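Local coordinates for p800 reaction center core protein (Heliobacterium modesticaldum, PDB 5V8K) that forms the core of a symmetric homodimeric photosynthetic reaction center, binding bacteriochlorophyll g pigments and a [4Fe-4S] cluster, at residues G30-V41 with A79-A90. Numbering follows the deposited sequence.
Sequences GNVAAMVSFILV and ALFVARMHLLAA. With GBF (Bacteriochlorophyll g), chain H.
S37 and A83 meet where helices 30-39 and 79-90 run nearly antiparallel. The segment axes approach to 7.7 Å at 153°; the S37 and A83 CA atoms are 4.0 Å apart. Small residues line the crossing: A33 and A34 pack on A90, G30 O touches A90 CB, and S37 sits over A83. No hydrogen bond joins the segments. S37 OG turns back (chi1 80°) and donates to A34 O at 3.0 Å. A34, S37, F38, V41, L80, A83, R84 and L87 line the pocket of one bacteriochlorophyll g. R84 NE donates to its OBD at 2.7 Å, and R84 NH2 to its O2D. L40 and V41 pack on V82 and A83. V36 lays CG1 over one face of the H86 imidazole, a CH-pi contact 4.0 Å from the centroid. H86 ND1 donates to V82 O at 2.7 Å, in the ring plane, which fixes the ring's rotation. The H86 side chain comes within about 2 Å of another bacteriochlorophyll g, consistent with axial ligation of its magnesium. With an alanine here, V36 CG1 is likely to lose its ring face and that pigment a probable magnesium ligand. The pair belongs to helices 18-39 and 77-97; helix 58-67 packs against I39 and A79.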
loop_
_atom_site.group_PDB
_atom_site.type_symbol
_atom_site.label_atom_id
_atom_site.label_comp_id
_atom_site.label_asym_id
_atom_site.label_seq_id
_atom_site.Cartn_x
_atom_site.Cartn_y
_atom_site.Cartn_z
ATOM N N GLY A 30 0.172 -37.384 -9.536
ATOM C CA GLY A 30 1.300 -37.103 -10.422
ATOM C C GLY A 30 1.995 -35.776 -10.126
ATOM O O GLY A 30 3.225 -35.672 -10.186
ATOM N N ASN A 31 1.221 -34.740 -9.816
ATOM C CA ASN A 31 1.825 -33.455 -9.484
ATOM C C ASN A 31 2.643 -33.550 -8.203
ATOM O O ASN A 31 3.724 -32.960 -8.093
ATOM C CB ASN A 31 0.739 -32.393 -9.325
ATOM C CG ASN A 31 0.162 -31.934 -10.641
ATOM O OD1 ASN A 31 0.436 -32.483 -11.710
ATOM N ND2 ASN A 31 -0.640 -30.885 -10.564
ATOM N N VAL A 32 2.131 -34.277 -7.216
ATOM C CA VAL A 32 2.821 -34.416 -5.948
ATOM C C VAL A 32 4.155 -35.110 -6.171
ATOM O O VAL A 32 5.221 -34.592 -5.824
ATOM C CB VAL A 32 1.946 -35.195 -4.953
ATOM C CG1 VAL A 32 2.701 -35.464 -3.616
ATOM C CG2 VAL A 32 0.597 -34.456 -4.709
ATOM N N ALA A 33 4.119 -36.289 -6.790
ATOM C CA ALA A 33 5.368 -36.992 -7.047
ATOM C C ALA A 33 6.314 -36.143 -7.897
ATOM O O ALA A 33 7.532 -36.165 -7.690
ATOM C CB ALA A 33 5.091 -38.344 -7.714
ATOM N N ALA A 34 5.781 -35.379 -8.850
ATOM C CA ALA A 34 6.652 -34.633 -9.756
ATOM C C ALA A 34 7.377 -33.493 -9.038
ATOM O O ALA A 34 8.550 -33.203 -9.332
ATOM C CB ALA A 34 5.835 -34.073 -10.919
ATOM N N MET A 35 6.690 -32.816 -8.113
ATOM C CA MET A 35 7.334 -31.743 -7.369
ATOM C C MET A 35 8.503 -32.271 -6.558
ATOM O O MET A 35 9.547 -31.623 -6.486
ATOM C CB MET A 35 6.329 -31.055 -6.453
ATOM C CG MET A 35 6.926 -29.920 -5.593
ATOM S SD MET A 35 5.576 -28.986 -4.883
ATOM C CE MET A 35 6.327 -28.267 -3.378
ATOM N N VAL A 36 8.326 -33.430 -5.921
ATOM C CA VAL A 36 9.410 -34.067 -5.178
ATOM C C VAL A 36 10.602 -34.338 -6.091
ATOM O O VAL A 36 11.748 -34.072 -5.722
ATOM C CB VAL A 36 8.911 -35.362 -4.507
ATOM C CG1 VAL A 36 10.038 -36.117 -3.878
ATOM C CG2 VAL A 36 7.942 -35.021 -3.416
ATOM N N SER A 37 10.354 -34.886 -7.289
ATOM C CA SER A 37 11.461 -35.211 -8.186
ATOM C C SER A 37 12.145 -33.949 -8.688
ATOM O O SER A 37 13.376 -33.902 -8.758
ATOM C CB SER A 37 10.989 -36.062 -9.372
ATOM O OG SER A 37 10.381 -35.277 -10.389
ATOM N N PHE A 38 11.367 -32.896 -8.982
ATOM C CA PHE A 38 11.951 -31.661 -9.491
ATOM C C PHE A 38 12.850 -31.006 -8.440
ATOM O O PHE A 38 13.994 -30.619 -8.726
ATOM C CB PHE A 38 10.841 -30.703 -9.924
ATOM C CG PHE A 38 11.327 -29.330 -10.273
ATOM C CD1 PHE A 38 11.959 -29.103 -11.468
ATOM C CD2 PHE A 38 11.162 -28.280 -9.405
ATOM C CE1 PHE A 38 12.403 -27.866 -11.806
ATOM C CE2 PHE A 38 11.621 -27.009 -9.740
ATOM C CZ PHE A 38 12.250 -26.813 -10.940
ATOM N N ILE A 39 12.352 -30.902 -7.202
ATOM C CA ILE A 39 12.992 -30.055 -6.203
ATOM C C ILE A 39 14.196 -30.719 -5.545
ATOM O O ILE A 39 15.009 -30.024 -4.927
ATOM C CB ILE A 39 11.916 -29.585 -5.186
ATOM C CG1 ILE A 39 12.399 -28.373 -4.444
ATOM C CG2 ILE A 39 11.520 -30.654 -4.169
ATOM C CD1 ILE A 39 12.629 -27.116 -5.364
ATOM N N LEU A 40 14.373 -32.036 -5.687
ATOM C CA LEU A 40 15.628 -32.679 -5.281
ATOM C C LEU A 40 16.770 -32.466 -6.273
ATOM O O LEU A 40 17.929 -32.731 -5.928
ATOM C CB LEU A 40 15.417 -34.197 -5.065
ATOM C CG LEU A 40 14.478 -34.534 -3.881
ATOM C CD1 LEU A 40 14.219 -36.029 -3.801
ATOM C CD2 LEU A 40 15.046 -34.037 -2.564
ATOM N N VAL A 41 16.484 -31.959 -7.469
ATOM C CA VAL A 41 17.448 -31.898 -8.559
ATOM C C VAL A 41 17.723 -30.468 -9.004
ATOM O O VAL A 41 18.867 -30.121 -9.296
ATOM C CB VAL A 41 16.969 -32.749 -9.755
ATOM C CG1 VAL A 41 17.866 -32.539 -10.976
ATOM C CG2 VAL A 41 16.976 -34.210 -9.371
ATOM N N ALA A 79 19.776 -38.985 -3.191
ATOM C CA ALA A 79 18.844 -37.954 -3.628
ATOM C C ALA A 79 18.390 -38.197 -5.062
ATOM O O ALA A 79 17.197 -38.080 -5.374
ATOM C CB ALA A 79 19.494 -36.568 -3.498
ATOM N N LEU A 80 19.330 -38.551 -5.947
ATOM C CA LEU A 80 18.980 -38.797 -7.345
ATOM C C LEU A 80 18.116 -40.042 -7.483
ATOM O O LEU A 80 17.147 -40.045 -8.238
ATOM C CB LEU A 80 20.242 -38.912 -8.203
ATOM C CG LEU A 80 21.089 -37.647 -8.356
ATOM C CD1 LEU A 80 22.295 -37.967 -9.213
ATOM C CD2 LEU A 80 20.310 -36.549 -8.999
ATOM N N PHE A 81 18.436 -41.111 -6.768
ATOM C CA PHE A 81 17.578 -42.282 -6.856
ATOM C C PHE A 81 16.165 -41.948 -6.402
ATOM O O PHE A 81 15.188 -42.331 -7.049
ATOM C CB PHE A 81 18.145 -43.433 -6.027
ATOM C CG PHE A 81 17.224 -44.633 -5.930
ATOM C CD1 PHE A 81 17.119 -45.548 -6.975
ATOM C CD2 PHE A 81 16.484 -44.852 -4.784
ATOM C CE1 PHE A 81 16.286 -46.669 -6.874
ATOM C CE2 PHE A 81 15.643 -45.957 -4.678
ATOM C CZ PHE A 81 15.551 -46.863 -5.724
ATOM N N VAL A 82 16.031 -41.224 -5.296
ATOM C CA VAL A 82 14.701 -40.820 -4.843
ATOM C C VAL A 82 14.026 -39.942 -5.891
ATOM O O VAL A 82 12.838 -40.114 -6.200
ATOM C CB VAL A 82 14.789 -40.117 -3.479
ATOM C CG1 VAL A 82 13.413 -39.544 -3.065
ATOM C CG2 VAL A 82 15.265 -41.082 -2.411
ATOM N N ALA A 83 14.756 -38.985 -6.452
ATOM C CA ALA A 83 14.120 -38.064 -7.385
ATOM C C ALA A 83 13.666 -38.783 -8.649
ATOM O O ALA A 83 12.575 -38.510 -9.161
ATOM C CB ALA A 83 15.072 -36.925 -7.725
ATOM N N ARG A 84 14.473 -39.725 -9.150
ATOM C CA ARG A 84 14.159 -40.412 -10.399
ATOM C C ARG A 84 13.023 -41.403 -10.227
ATOM O O ARG A 84 12.218 -41.589 -11.142
ATOM C CB ARG A 84 15.398 -41.123 -10.918
ATOM C CG ARG A 84 16.434 -40.191 -11.436
ATOM C CD ARG A 84 17.794 -40.899 -11.589
ATOM N NE ARG A 84 18.765 -39.886 -11.945
ATOM C CZ ARG A 84 20.066 -40.084 -12.050
ATOM N NH1 ARG A 84 20.564 -41.275 -11.813
ATOM N NH2 ARG A 84 20.854 -39.075 -12.374
ATOM N N MET A 85 12.936 -42.054 -9.075
ATOM C CA MET A 85 11.795 -42.927 -8.844
ATOM C C MET A 85 10.495 -42.142 -8.719
ATOM O O MET A 85 9.443 -42.625 -9.140
ATOM C CB MET A 85 12.036 -43.783 -7.601
ATOM C CG MET A 85 13.257 -44.696 -7.715
ATOM S SD MET A 85 12.864 -46.206 -8.575
ATOM C CE MET A 85 12.775 -45.763 -10.283
ATOM N N HIS A 86 10.533 -40.949 -8.127
ATOM C CA HIS A 86 9.307 -40.162 -8.039
ATOM C C HIS A 86 8.899 -39.607 -9.387
ATOM O O HIS A 86 7.700 -39.409 -9.630
ATOM C CB HIS A 86 9.457 -39.025 -7.031
ATOM C CG HIS A 86 9.372 -39.506 -5.635
ATOM N ND1 HIS A 86 10.439 -40.084 -4.979
ATOM C CD2 HIS A 86 8.320 -39.597 -4.802
ATOM C CE1 HIS A 86 10.053 -40.452 -3.775
ATOM N NE2 HIS A 86 8.776 -40.169 -3.644
ATOM N N LEU A 87 9.874 -39.324 -10.251
ATOM C CA LEU A 87 9.565 -38.915 -11.612
ATOM C C LEU A 87 8.897 -40.053 -12.370
ATOM O O LEU A 87 7.893 -39.846 -13.060
ATOM C CB LEU A 87 10.828 -38.468 -12.338
ATOM C CG LEU A 87 10.596 -38.017 -13.780
ATOM C CD1 LEU A 87 9.711 -36.793 -13.859
ATOM C CD2 LEU A 87 11.906 -37.710 -14.420
ATOM N N LEU A 88 9.463 -41.262 -12.270
ATOM C CA LEU A 88 8.830 -42.436 -12.849
ATOM C C LEU A 88 7.380 -42.541 -12.402
ATOM O O LEU A 88 6.474 -42.715 -13.225
ATOM C CB LEU A 88 9.602 -43.706 -12.453
ATOM C CG LEU A 88 9.028 -45.001 -13.047
ATOM C CD1 LEU A 88 9.019 -44.918 -14.551
ATOM C CD2 LEU A 88 9.803 -46.254 -12.618
ATOM N N ALA A 89 7.149 -42.432 -11.086
ATOM C CA ALA A 89 5.791 -42.478 -10.540
ATOM C C ALA A 89 4.916 -41.379 -11.135
ATOM O O ALA A 89 3.767 -41.625 -11.511
ATOM C CB ALA A 89 5.848 -42.354 -9.018
ATOM N N ALA A 90 5.457 -40.169 -11.264
ATOM C CA ALA A 90 4.680 -39.075 -11.838
ATOM C C ALA A 90 4.263 -39.382 -13.274
ATOM O O ALA A 90 3.114 -39.130 -13.664
ATOM C CB ALA A 90 5.477 -37.773 -11.790
HETATM MG MG GBF H . 15.493 -32.118 -15.235
HETATM C CHA GBF H . 17.979 -34.435 -14.380
HETATM C CHB GBF H . 17.597 -30.786 -17.401
HETATM C CHC GBF H . 12.708 -30.537 -16.502
HETATM C CHD GBF H . 13.339 -33.893 -12.983
HETATM N NA GBF H . 17.383 -32.489 -15.755
HETATM C C1A GBF H . 18.306 -33.372 -15.370
HETATM C C2A GBF H . 19.654 -33.408 -16.038
HETATM C C3A GBF H . 19.577 -32.031 -16.685
HETATM C C4A GBF H . 18.098 -31.750 -16.608
HETATM C CMA GBF H . 20.372 -30.991 -15.921
HETATM C CAA GBF H . 19.907 -34.540 -17.063
HETATM C CBA GBF H . 18.833 -34.604 -18.140
HETATM C CGA GBF H . 19.109 -35.758 -19.074
HETATM O O1A GBF H . 20.182 -36.348 -19.025
HETATM O O2A GBF H . 18.200 -36.029 -20.184
HETATM N NB GBF H . 15.195 -30.848 -16.774
HETATM C C1B GBF H . 16.175 -30.354 -17.544
HETATM C C2B GBF H . 15.594 -29.472 -18.447
HETATM C C3B GBF H . 14.230 -29.436 -18.171
HETATM C C4B GBF H . 14.029 -30.302 -17.110
HETATM C CMB GBF H . 16.345 -28.709 -19.503
HETATM C CAB GBF H . 13.168 -28.648 -18.849
HETATM C CBB GBF H . 13.283 -27.927 -19.945
HETATM N NC GBF H . 13.504 -32.195 -14.803
HETATM C C1C GBF H . 12.525 -31.494 -15.392
HETATM C C2C GBF H . 11.078 -31.557 -15.042
HETATM C C3C GBF H . 11.431 -32.549 -14.004
HETATM C C4C GBF H . 12.787 -32.881 -13.892
HETATM C CMC GBF H . 10.548 -30.216 -14.581
HETATM C CAC GBF H . 10.405 -33.185 -13.133
HETATM C CBC GBF H . 8.945 -32.813 -13.250
HETATM N ND GBF H . 15.511 -33.704 -13.997
HETATM C C1D GBF H . 14.728 -34.366 -13.157
HETATM C C2D GBF H . 15.275 -35.659 -12.354
HETATM C C3D GBF H . 16.500 -35.504 -12.975
HETATM C C4D GBF H . 16.674 -34.443 -13.891
HETATM C CMD GBF H . 14.778 -36.662 -11.361
HETATM C CAD GBF H . 17.811 -36.160 -12.818
HETATM O OBD GBF H . 18.193 -37.245 -12.257
HETATM C CBD GBF H . 18.769 -35.534 -13.772
HETATM C CGD GBF H . 20.060 -35.192 -13.063
HETATM O O1D GBF H . 20.365 -34.104 -12.597
HETATM O O2D GBF H . 21.016 -36.249 -12.908
HETATM C CED GBF H . 22.404 -35.927 -13.050
#